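Side-chain contacts in CBS domain-containing predicted protein TM0935 (Thermotoga maritima, PDB 1O50), which is of unknown function but carries a tandem pair of CBS domains, a module that in many relatives binds adenine nucleotides and regulates other proteins: residues Pro34-Glu37 with Ile38-Ile42; Leu93-Asn97 with Ala98-Met102; Ala117-Leu120 with Met121-Asn125; Val131-Glu134 with Lys135-Val139; Asp141-Ser144 with Leu145-Leu148. All coordinates share one frame; numbering follows the deposited sequence.

Interaction 1: Pro34-Glu37 with Ile38-Ile42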
# COMPACT_ATOMS: atom_id res chain seq x y z
N PRO A 34 -20.88 4.23 5.05
CA PRO A 34 -20.62 2.94 5.67
C PRO A 34 -19.30 2.32 5.21
O PRO A 34 -18.89 2.47 4.09
CB PRO A 34 -21.80 2.09 5.21
CG PRO A 34 -22.87 3.08 4.92
CD PRO A 34 -22.14 4.22 4.27
N ILE A 35 -18.66 1.58 6.11
CA ILE A 35 -17.35 1.04 5.83
C ILE A 35 -17.45 0.08 4.69
O ILE A 35 -16.57 0.05 3.82
CB ILE A 35 -16.79 0.39 7.09
CG1 ILE A 35 -16.44 1.50 8.08
CG2 ILE A 35 -15.56 -0.46 6.76
CD1 ILE A 35 -16.00 1.00 9.49
N GLU A 36 -18.55 -0.67 4.62
CA GLU A 36 -18.74 -1.57 3.47
C GLU A 36 -18.71 -0.76 2.12
O GLU A 36 -18.13 -1.20 1.14
CB GLU A 36 -20.01 -2.38 3.61
CG GLU A 36 -20.12 -3.41 2.49
CD GLU A 36 -21.35 -4.32 2.49
OE1 GLU A 36 -22.04 -4.42 3.49
OE2 GLU A 36 -21.61 -5.00 1.45
N GLU A 37 -19.28 0.43 2.10
CA GLU A 37 -19.26 1.24 0.85
C GLU A 37 -17.83 1.76 0.58
O GLU A 37 -17.41 1.93 -0.53
CB GLU A 37 -20.23 2.38 0.94
CG GLU A 37 -20.36 3.19 -0.35
CD GLU A 37 -21.36 4.34 -0.21
OE1 GLU A 37 -22.24 4.27 0.69
OE2 GLU A 37 -21.26 5.32 -1.02
N ILE A 38 -17.07 1.99 1.63
CA ILE A 38 -15.67 2.41 1.46
C ILE A 38 -14.88 1.33 0.81
O ILE A 38 -14.15 1.58 -0.15
CB ILE A 38 -15.05 2.78 2.82
CG1 ILE A 38 -15.79 3.98 3.34
CG2 ILE A 38 -13.56 3.07 2.63
CD1 ILE A 38 -15.39 4.51 4.74
N VAL A 39 -15.10 0.09 1.27
CA VAL A 39 -14.53 -1.08 0.63
C VAL A 39 -14.98 -1.21 -0.83
O VAL A 39 -14.16 -1.48 -1.72
CB VAL A 39 -14.84 -2.34 1.50
CG1 VAL A 39 -14.43 -3.56 0.82
CG2 VAL A 39 -14.14 -2.26 2.84
N ASP A 40 -16.25 -1.04 -1.12
CA ASP A 40 -16.70 -1.08 -2.52
C ASP A 40 -15.94 -0.07 -3.40
O ASP A 40 -15.54 -0.39 -4.50
CB ASP A 40 -18.19 -0.79 -2.66
CG ASP A 40 -19.09 -1.82 -1.96
OD1 ASP A 40 -18.76 -3.04 -1.91
OD2 ASP A 40 -20.20 -1.46 -1.51
N ARG A 41 -15.79 1.18 -2.93
CA ARG A 41 -14.99 2.21 -3.61
C ARG A 41 -13.54 1.82 -3.84
O ARG A 41 -12.98 2.07 -4.88
CB ARG A 41 -15.01 3.53 -2.83
CG ARG A 41 -16.41 4.22 -2.71
CD ARG A 41 -17.00 4.73 -3.97
NE ARG A 41 -16.17 5.74 -4.67
CZ ARG A 41 -16.06 7.06 -4.36
NH1 ARG A 41 -16.70 7.60 -3.32
NH2 ARG A 41 -15.28 7.84 -5.12
N ILE A 42 -12.91 1.18 -2.85
CA ILE A 42 -11.53 0.75 -3.03
C ILE A 42 -11.46 -0.36 -4.08
O ILE A 42 -10.56 -0.34 -4.93
CB ILE A 42 -10.91 0.27 -1.71
CG1 ILE A 42 -10.82 1.43 -0.69
CG2 ILE A 42 -9.51 -0.28 -1.98
CD1 ILE A 42 -10.59 1.01 0.73
O HOH W 1 -19.02 7.02 -1.60

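Interaction 2: Leu93-Asn97 with Ala98-Met102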
# COMPACT_ATOMS: atom_id res chain seq x y z
N LEU A 93 -16.56 -0.66 16.96
CA LEU A 93 -17.34 -0.03 15.92
C LEU A 93 -18.83 -0.15 16.26
O LEU A 93 -19.29 -1.21 16.69
CB LEU A 93 -17.05 -0.67 14.58
CG LEU A 93 -15.60 -0.53 14.10
CD1 LEU A 93 -15.46 -1.30 12.81
CD2 LEU A 93 -15.24 0.94 13.90
N ILE A 94 -19.57 0.95 16.09
CA ILE A 94 -21.01 1.01 16.34
C ILE A 94 -21.79 1.34 15.04
O ILE A 94 -22.56 0.51 14.53
CB ILE A 94 -21.29 2.05 17.47
CG1 ILE A 94 -20.43 1.75 18.72
CG2 ILE A 94 -22.76 2.10 17.84
CD1 ILE A 94 -20.90 0.60 19.57
N ALA A 95 -21.59 2.53 14.50
CA ALA A 95 -22.18 2.95 13.21
C ALA A 95 -21.53 2.23 12.01
O ALA A 95 -22.17 2.00 10.96
CB ALA A 95 -22.09 4.48 13.06
N LYS A 96 -20.28 1.79 12.20
CA LYS A 96 -19.43 1.27 11.14
C LYS A 96 -19.41 2.23 9.93
O LYS A 96 -19.84 1.91 8.84
CB LYS A 96 -19.88 -0.15 10.78
CG LYS A 96 -19.77 -1.13 11.99
CD LYS A 96 -20.93 -2.13 12.03
CE LYS A 96 -20.90 -2.88 13.34
NZ LYS A 96 -21.96 -3.95 13.43
N ASN A 97 -18.93 3.44 10.16
CA ASN A 97 -18.83 4.40 9.08
C ASN A 97 -17.45 5.11 9.05
O ASN A 97 -16.61 4.88 9.93
CB ASN A 97 -20.02 5.38 9.08
CG ASN A 97 -20.09 6.28 10.33
OD1 ASN A 97 -19.09 6.65 10.94
ND2 ASN A 97 -21.29 6.69 10.66
N ALA A 98 -17.23 5.92 8.03
CA ALA A 98 -16.00 6.67 7.90
C ALA A 98 -15.65 7.51 9.13
O ALA A 98 -14.49 7.52 9.55
CB ALA A 98 -16.11 7.60 6.70
N SER A 99 -16.60 8.20 9.73
CA SER A 99 -16.23 9.10 10.86
C SER A 99 -15.69 8.41 12.12
O SER A 99 -15.03 9.05 12.96
CB SER A 99 -17.37 10.06 11.23
OG SER A 99 -18.49 9.36 11.70
N GLU A 100 -16.01 7.13 12.28
CA GLU A 100 -15.54 6.35 13.42
C GLU A 100 -14.10 5.92 13.28
O GLU A 100 -13.42 5.65 14.30
CB GLU A 100 -16.37 5.07 13.57
CG GLU A 100 -17.77 5.28 14.10
CD GLU A 100 -18.54 3.98 14.38
OE1 GLU A 100 -18.40 2.96 13.64
OE2 GLU A 100 -19.37 4.03 15.32
N ILE A 101 -13.66 5.75 12.03
CA ILE A 101 -12.28 5.35 11.72
C ILE A 101 -11.32 6.40 11.08
O ILE A 101 -10.13 6.11 10.98
CB ILE A 101 -12.27 4.04 10.89
CG1 ILE A 101 -12.94 4.18 9.54
CG2 ILE A 101 -12.97 2.98 11.68
CD1 ILE A 101 -12.59 3.02 8.57
N MET A 102 -11.81 7.56 10.65
CA MET A 102 -10.97 8.51 9.93
C MET A 102 -9.89 9.06 10.84
O MET A 102 -10.09 9.15 12.03
CB MET A 102 -11.79 9.62 9.31
CG MET A 102 -12.50 10.56 10.24
SD MET A 102 -13.55 11.67 9.30
CE MET A 102 -13.73 12.98 10.48

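Interaction 3: Ala117-Leu120 with Met121-Asn125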
# COMPACT_ATOMS: atom_id res chain seq x y z
N ALA A 117 7.27 15.52 1.03
CA ALA A 117 6.17 14.61 0.76
C ALA A 117 6.51 13.12 0.99
O ALA A 117 5.67 12.34 1.48
CB ALA A 117 5.68 14.81 -0.64
N LEU A 118 7.72 12.72 0.62
CA LEU A 118 8.23 11.36 0.85
C LEU A 118 8.42 11.14 2.34
O LEU A 118 8.13 10.07 2.85
CB LEU A 118 9.56 11.14 0.07
CG LEU A 118 10.29 9.79 0.28
CD1 LEU A 118 11.09 9.35 -0.93
CD2 LEU A 118 11.23 9.84 1.50
N LYS A 119 8.92 12.15 3.04
CA LYS A 119 9.10 12.06 4.48
C LYS A 119 7.77 11.84 5.18
O LYS A 119 7.67 11.02 6.07
CB LYS A 119 9.77 13.31 5.03
CG LYS A 119 9.92 13.31 6.54
CD LYS A 119 10.42 14.66 7.08
CE LYS A 119 10.33 14.73 8.60
NZ LYS A 119 11.38 13.90 9.27
N LEU A 120 6.76 12.58 4.76
CA LEU A 120 5.39 12.45 5.28
C LEU A 120 4.84 11.07 5.06
O LEU A 120 4.25 10.48 5.94
CB LEU A 120 4.45 13.48 4.61
CG LEU A 120 4.62 14.92 5.08
CD1 LEU A 120 3.78 15.84 4.18
CD2 LEU A 120 4.22 15.10 6.55
N MET A 121 4.99 10.56 3.85
CA MET A 121 4.54 9.23 3.56
C MET A 121 5.16 8.24 4.49
O MET A 121 4.47 7.44 5.10
CB MET A 121 4.88 8.84 2.15
CG MET A 121 3.97 9.47 1.15
SD MET A 121 4.11 8.74 -0.46
CE MET A 121 3.23 9.99 -1.28
N ILE A 122 6.47 8.30 4.60
CA ILE A 122 7.19 7.34 5.44
C ILE A 122 6.85 7.46 6.92
O ILE A 122 6.53 6.45 7.57
CB ILE A 122 8.70 7.43 5.18
CG1 ILE A 122 9.01 6.88 3.78
CG2 ILE A 122 9.44 6.57 6.21
CD1 ILE A 122 10.37 7.28 3.21
N ASP A 123 6.93 8.67 7.47
CA ASP A 123 6.65 8.91 8.89
C ASP A 123 5.24 8.46 9.33
O ASP A 123 5.06 7.98 10.44
CB ASP A 123 6.82 10.41 9.23
CG ASP A 123 8.26 10.87 9.26
OD1 ASP A 123 9.22 10.08 9.09
OD2 ASP A 123 8.53 12.04 9.49
N ASN A 124 4.25 8.64 8.45
CA ASN A 124 2.84 8.34 8.69
C ASN A 124 2.42 6.98 8.11
O ASN A 124 1.26 6.54 8.22
CB ASN A 124 1.99 9.45 8.07
CG ASN A 124 2.14 10.77 8.81
OD1 ASN A 124 1.56 10.93 9.88
ND2 ASN A 124 2.96 11.68 8.29
N ASN A 125 3.37 6.32 7.50
CA ASN A 125 3.13 5.02 6.91
C ASN A 125 1.91 5.01 6.01
O ASN A 125 1.03 4.15 6.14
CB ASN A 125 3.03 3.90 7.96
CG ASN A 125 2.88 2.51 7.28
OD1 ASN A 125 3.48 2.30 6.24
ND2 ASN A 125 2.08 1.60 7.87
O HOH W 2 11.34 11.61 10.49

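Interaction 4: Val131-Glu134 with Lys135-Val139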
# COMPACT_ATOMS: atom_id res chain seq x y z
N VAL A 131 -3.55 16.57 -2.47
CA VAL A 131 -2.93 17.87 -2.64
C VAL A 131 -4.04 18.88 -2.47
O VAL A 131 -5.07 18.79 -3.12
CB VAL A 131 -2.26 18.00 -4.04
CG1 VAL A 131 -1.55 19.31 -4.17
CG2 VAL A 131 -1.32 16.78 -4.29
N VAL A 132 -3.85 19.83 -1.56
CA VAL A 132 -4.91 20.73 -1.19
C VAL A 132 -4.50 22.16 -1.49
O VAL A 132 -3.31 22.47 -1.57
CB VAL A 132 -5.32 20.59 0.32
CG1 VAL A 132 -5.69 19.15 0.66
CG2 VAL A 132 -4.22 21.11 1.28
N ASP A 133 -5.49 23.02 -1.65
CA ASP A 133 -5.25 24.43 -1.83
C ASP A 133 -5.27 25.05 -0.45
O ASP A 133 -5.12 24.34 0.54
CB ASP A 133 -6.26 25.05 -2.81
CG ASP A 133 -7.71 24.99 -2.32
OD1 ASP A 133 -7.98 24.67 -1.14
OD2 ASP A 133 -8.66 25.26 -3.09
N GLU A 134 -5.43 26.36 -0.36
CA GLU A 134 -5.25 27.04 0.91
C GLU A 134 -6.51 27.12 1.74
O GLU A 134 -6.50 27.72 2.81
CB GLU A 134 -4.69 28.45 0.71
CG GLU A 134 -3.61 28.78 1.73
CD GLU A 134 -2.28 28.12 1.41
OE1 GLU A 134 -2.04 26.97 1.85
OE2 GLU A 134 -1.47 28.75 0.70
N LYS A 135 -7.60 26.54 1.24
CA LYS A 135 -8.88 26.56 1.94
C LYS A 135 -9.37 25.15 2.20
O LYS A 135 -10.57 24.90 2.31
CB LYS A 135 -9.91 27.42 1.19
CG LYS A 135 -10.18 27.03 -0.27
CD LYS A 135 -11.07 28.11 -0.93
CE LYS A 135 -11.56 27.70 -2.32
NZ LYS A 135 -10.51 27.85 -3.38
N GLY A 136 -8.43 24.22 2.31
CA GLY A 136 -8.73 22.85 2.70
C GLY A 136 -9.43 22.01 1.65
O GLY A 136 -10.03 20.97 1.99
N GLU A 137 -9.33 22.40 0.39
CA GLU A 137 -10.02 21.70 -0.70
C GLU A 137 -9.08 20.91 -1.57
O GLU A 137 -7.96 21.34 -1.83
CB GLU A 137 -10.83 22.70 -1.52
CG GLU A 137 -11.91 23.37 -0.68
CD GLU A 137 -12.92 24.18 -1.48
OE1 GLU A 137 -12.77 24.26 -2.73
OE2 GLU A 137 -13.86 24.73 -0.85
N ILE A 138 -9.54 19.75 -2.02
CA ILE A 138 -8.74 18.83 -2.82
C ILE A 138 -8.63 19.28 -4.28
O ILE A 138 -9.63 19.45 -4.98
CB ILE A 138 -9.27 17.38 -2.71
CG1 ILE A 138 -9.25 16.94 -1.25
CG2 ILE A 138 -8.42 16.40 -3.57
CD1 ILE A 138 -9.85 15.58 -1.02
N VAL A 139 -7.38 19.49 -4.72
CA VAL A 139 -7.08 19.96 -6.07
C VAL A 139 -6.24 18.95 -6.87
O VAL A 139 -6.03 19.12 -8.06
CB VAL A 139 -6.36 21.33 -6.03
CG1 VAL A 139 -7.33 22.44 -5.53
CG2 VAL A 139 -5.12 21.26 -5.17
O HOH W 3 -10.80 24.50 -4.96

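Interaction 5: Asp141-Ser144 with Leu145-Leu148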
# COMPACT_ATOMS: atom_id res chain seq x y z
N ASP A 141 -3.82 14.79 -6.40
CA ASP A 141 -3.50 13.58 -5.62
C ASP A 141 -2.02 13.19 -5.81
O ASP A 141 -1.40 13.47 -6.84
CB ASP A 141 -4.44 12.46 -6.13
CG ASP A 141 -4.65 11.37 -5.15
OD1 ASP A 141 -4.55 11.61 -3.92
OD2 ASP A 141 -4.87 10.20 -5.54
N LEU A 142 -1.44 12.52 -4.82
CA LEU A 142 -0.05 12.06 -4.93
C LEU A 142 0.07 10.67 -4.37
O LEU A 142 -0.40 10.46 -3.31
CB LEU A 142 0.86 12.98 -4.11
CG LEU A 142 2.37 12.71 -4.16
CD1 LEU A 142 2.95 12.88 -5.55
CD2 LEU A 142 3.09 13.61 -3.19
N ASN A 143 0.72 9.74 -5.07
CA ASN A 143 1.02 8.44 -4.47
C ASN A 143 2.47 8.05 -4.54
O ASN A 143 3.27 8.68 -5.20
CB ASN A 143 0.08 7.32 -5.01
CG ASN A 143 0.40 6.86 -6.41
OD1 ASN A 143 1.36 7.28 -7.04
ND2 ASN A 143 -0.42 5.96 -6.91
N SER A 144 2.82 7.01 -3.78
CA SER A 144 4.18 6.53 -3.76
C SER A 144 4.73 6.13 -5.14
O SER A 144 5.90 6.28 -5.41
CB SER A 144 4.28 5.34 -2.78
OG SER A 144 3.44 4.27 -3.16
N LEU A 145 3.87 5.68 -6.04
CA LEU A 145 4.33 5.21 -7.31
C LEU A 145 4.82 6.39 -8.16
O LEU A 145 5.77 6.26 -8.91
CB LEU A 145 3.22 4.43 -8.04
CG LEU A 145 2.46 3.34 -7.27
CD1 LEU A 145 1.61 2.54 -8.27
CD2 LEU A 145 3.35 2.42 -6.47
N GLU A 146 4.13 7.52 -8.05
CA GLU A 146 4.56 8.74 -8.73
C GLU A 146 5.95 9.21 -8.28
O GLU A 146 6.74 9.65 -9.10
CB GLU A 146 3.53 9.83 -8.54
CG GLU A 146 2.28 9.50 -9.32
CD GLU A 146 1.18 10.50 -9.08
OE1 GLU A 146 1.04 10.99 -7.95
OE2 GLU A 146 0.46 10.80 -10.04
N ILE A 147 6.21 9.12 -6.99
CA ILE A 147 7.51 9.47 -6.42
C ILE A 147 8.56 8.53 -6.95
O ILE A 147 9.63 8.97 -7.36
CB ILE A 147 7.47 9.51 -4.89
CG1 ILE A 147 6.53 10.61 -4.40
CG2 ILE A 147 8.85 9.80 -4.28
CD1 ILE A 147 6.48 10.77 -2.93
N LEU A 148 8.26 7.23 -6.98
CA LEU A 148 9.18 6.25 -7.51
C LEU A 148 9.50 6.46 -8.97
O LEU A 148 10.66 6.36 -9.37
CB LEU A 148 8.68 4.82 -7.29
CG LEU A 148 8.70 4.40 -5.82
CD1 LEU A 148 7.99 3.04 -5.61
CD2 LEU A 148 10.12 4.36 -5.19

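Interaction 1: Pro34-Glu37 with Ile38-Ile42
Ile38 and Val39 make the first i-to-i+4 backbone bonds of helix 35-44, to Pro34 and Ile35. Pro34 is the N-cap residue, and Pro34 O accepts from Ile38 N at 3.1 Å. Val39 N to Ile35 O follows at 2.9 Å. Asp40 N then binds Glu36 O, and Arg41 N binds Glu37 O.

The charged groups fall into two sets. Glu37 and Arg41 lie on the outer side. Glu37 has CG anti to the backbone N (chi1 -175°) and an extended chain, which carries its carboxylate toward Arg41, with Glu37 OE2 still 5.6 Å from Arg41 NH1. Arg41 CG folds against Glu37 O, and the bends at chi2 and chi3 turn the chain toward a bridging water. That water donates to Glu37 OE2 at 2.9 Å and accepts from Arg41 NH1 at the guanidinium edge. Arg41 NH1 also bonds to Val28 O. Glu36 and Asp40 lie at the subunit interface, with Glu36 OE2 4.8 Å from Asp40 OD1. Both form salt bridges with Lys153 of the second subunit.

Aliphatic branches are set against carbonyl oxygens of the previous turn. Ile38 CG1 lies 3.5 Å from Pro34 O, and Val39 CG2 is as close to Ile35 O. Their apolar packing is with other elements: Ile38 on Val51, Ile35 and Val39 on Leu68 and on Trp152 of the second subunit.

The helix is thus amphipathic, in a strand-helix-strand unit with strands 27-29 and 50-55. The paired acids probably depend on the lysine of the second subunit to offset their mutual repulsion, while the water lets Glu37 and Arg41 interact without direct contact.

Interaction 2: Leu93-Asn97 with Ala98-Met102
Glu100 reaches back from the short, weakly bonded helix at about 98-101 and places its carboxylate among the backbone N-H groups of Ile94, Ala95 and Lys96. Its CG stands anti to the carbonyl carbon (chi1 -73°), and the chain is extended beyond it. Glu100 OE2 takes Ala95 N at 2.8 Å and Ile94 N at 3.2 Å. Both donors lie on the syn side, but they come from opposite faces of the carboxylate plane. Lys96 N adds a weak bond to Glu100 OE1.

Leu93 runs obliquely to Glu100 and to Ile101. Its CD2 is 3.8 Å from Ile101 CG2, so an apolar contact borders the carboxylate.

Asn97 serves the helix start instead. Its chi1 of 65° brings OD1 to Ser99 and Glu100. Asn97 OD1 accepts from Ser99 OG at 2.9 Å, with the hydroxyl above the amide carbonyl plane. The same OD1 receives a weak capping bond from Glu100 N at 3.4 Å.

Lys96 NZ pairs with Glu156 of the second subunit. The arrangement is a side-chain N-cap at Asn97, joined to a loop whose amides converge on one carboxylate. In this CBS-pair fold, Leu93 and Ile101 pack the capped turn on Ile35 of helix 35-44 and Val71 of helix 65-77.

Interaction 3: Ala117-Leu120 with Met121-Asn125
The amide of Asn124 and the carboxylate of Asp123 are the flat groups here, and both fold back on the preceding turn. Asn124 ND2 gives a hydrogen bond to Leu120 O at 2.9 Å. The acceptor lies at the amide's edge, only 6° from its plane. Asn124 N binds the same oxygen at 3.1 Å, so one carbonyl is gripped twice by one residue. Leu120 runs alongside Asn124, with Leu120 CD2 4.0 Å from Asn124 ND2.

The carboxylate of Asp123 meets Lys119. The lysine chain crosses it obliquely and bends at its end (chi4 74°), which turns NZ toward the acid. The salt bridge from Lys119 NZ to Asp123 OD2 is long and weak, at 3.4 Å. A water also bridges the two: it accepts from Lys119 NZ at 2.6 Å and donates to Asp123 OD1.

Backbone bonds such as Asp123 N to Lys119 O complete the turns. Asn125 is the first residue to leave helical angles, with positive phi and a Schellman motif.

Leu120 and Met121 reach Met129 of strand 128-132, and Met121 also packs on Ile147 of helix 144-153. Lys119 and Asp123 meet Phe79 of the second subunit. Helix 114-124 therefore lies between its own domain and the neighbouring chain.

Interaction 4: Val131-Glu134 with Lys135-Val139
Asp133 holds the turn of the hairpin together through Lys135 and Glu137. Its OD1 accepts from Lys135 N and Glu137 N, each at 3.1 Å. The bond from Lys135 N makes an Asx turn. The two donors approach from opposite faces of the carboxylate plane, and neither lies in it. Asp133 CG sits between the backbone N and the carbonyl carbon (chi1 63°), which directs the carboxylate across the turn. In return, Asp133 N binds Glu137 O at 3.0 Å. The side chain and backbone of one residue thus both engage Glu137. Gly136 takes a positive phi, which glycine favours, within the turn.

The buried, closer-packed side rests on Val131 and Val132. Val131 packs on Val108. Val132 and Ile138 form an antiparallel non-hydrogen-bonded pair, share one face of the sheet and both reach Leu59 of strand 58-64. Val139 N binds Val131 O at 2.9 Å. The side chains of Val131 and Val139 cross at about a right angle in a light contact, with Val131 CG1 4.2 Å from Val139 CG2.

The outer part is looser. Lys135 is exposed, and its chain bends at the end to put NZ 3.2 Å from Asp133 OD2, in a salt bridge. NZ meets OD2 from above the carboxylate plane. A water donates to both Asp133 OD2 and Glu137 OE1, two like charges 4.2 Å apart. Lys58 has a long, weak ion pair with Glu137 OE2.

Asp133 is central to the turn. Two amides, a lysine and a water probably offset its charge and ease its repulsion with Glu137.

Interaction 5: Asp141-Ser144 with Leu145-Leu148
With chi1 at 75°, the Asn143 amide swings over the start of helix 144-153. Glu146 has CG anti to the carbonyl carbon (chi1 -70°) and an extended chain, which sends its carboxylate back toward the strand. The two residues exchange bonds. Glu146 N donates to Asn143 OD1 at 3.0 Å, with the donor tilted a little from the amide carbonyl plane. Asn143 N donates to Glu146 OE1 at 3.2 Å and meets it from above the carboxylate plane.

The carboxylate also lies against Leu142, whose CD1 is 3.6 Å from Glu146 OE1. The two side chains run obliquely to each other. The other oxygen, Glu146 OE2, bonds to Ile22 N, so the buried acid is held at both oxygens.

Leu145 crosses the Asn143 amide, with Leu145 CG 3.9 Å from Asn143 ND2. Leu148 N binds Ser144 O at 3.0 Å. This follows a weak Ile147 N to Asn143 O bond and is the first full-strength i-to-i+4 bond here. Ser144 OG itself pairs with Gln127 OE1, beside the neighbouring strand.

Leu142 and Ile147 pack on Met121 of helix 114-124, while Leu145 and Leu148 meet Pro46 and Ser72 of the second subunit. The reciprocal bonds of Asn143 and Glu146 are a capping box, set at the passage from strand 138-143 into helix 144-153 of the CBS-pair fold.

Interactions 1 and 2 touch and share one region: Ile35 of helix 35-44 meets Lys96, Asn97 and Ile101 of the second contact. Interactions 3 and 5 touch through Met121 and Ile147, and interaction 4 shares strand 138-143 with interaction 5. Interaction 5 is wholly buried, and its acid is held by backbone amides. The other four are partly buried. Interactions 1, 3 and 4 carry water-linked charged groups on their outer sides, whereas interaction 2 gathers loop amides round a glutamate. Side-chain caps open the helices in interactions 2 and 5, while interaction 3 closes one. Interaction 4 alone makes no contact with the second subunit.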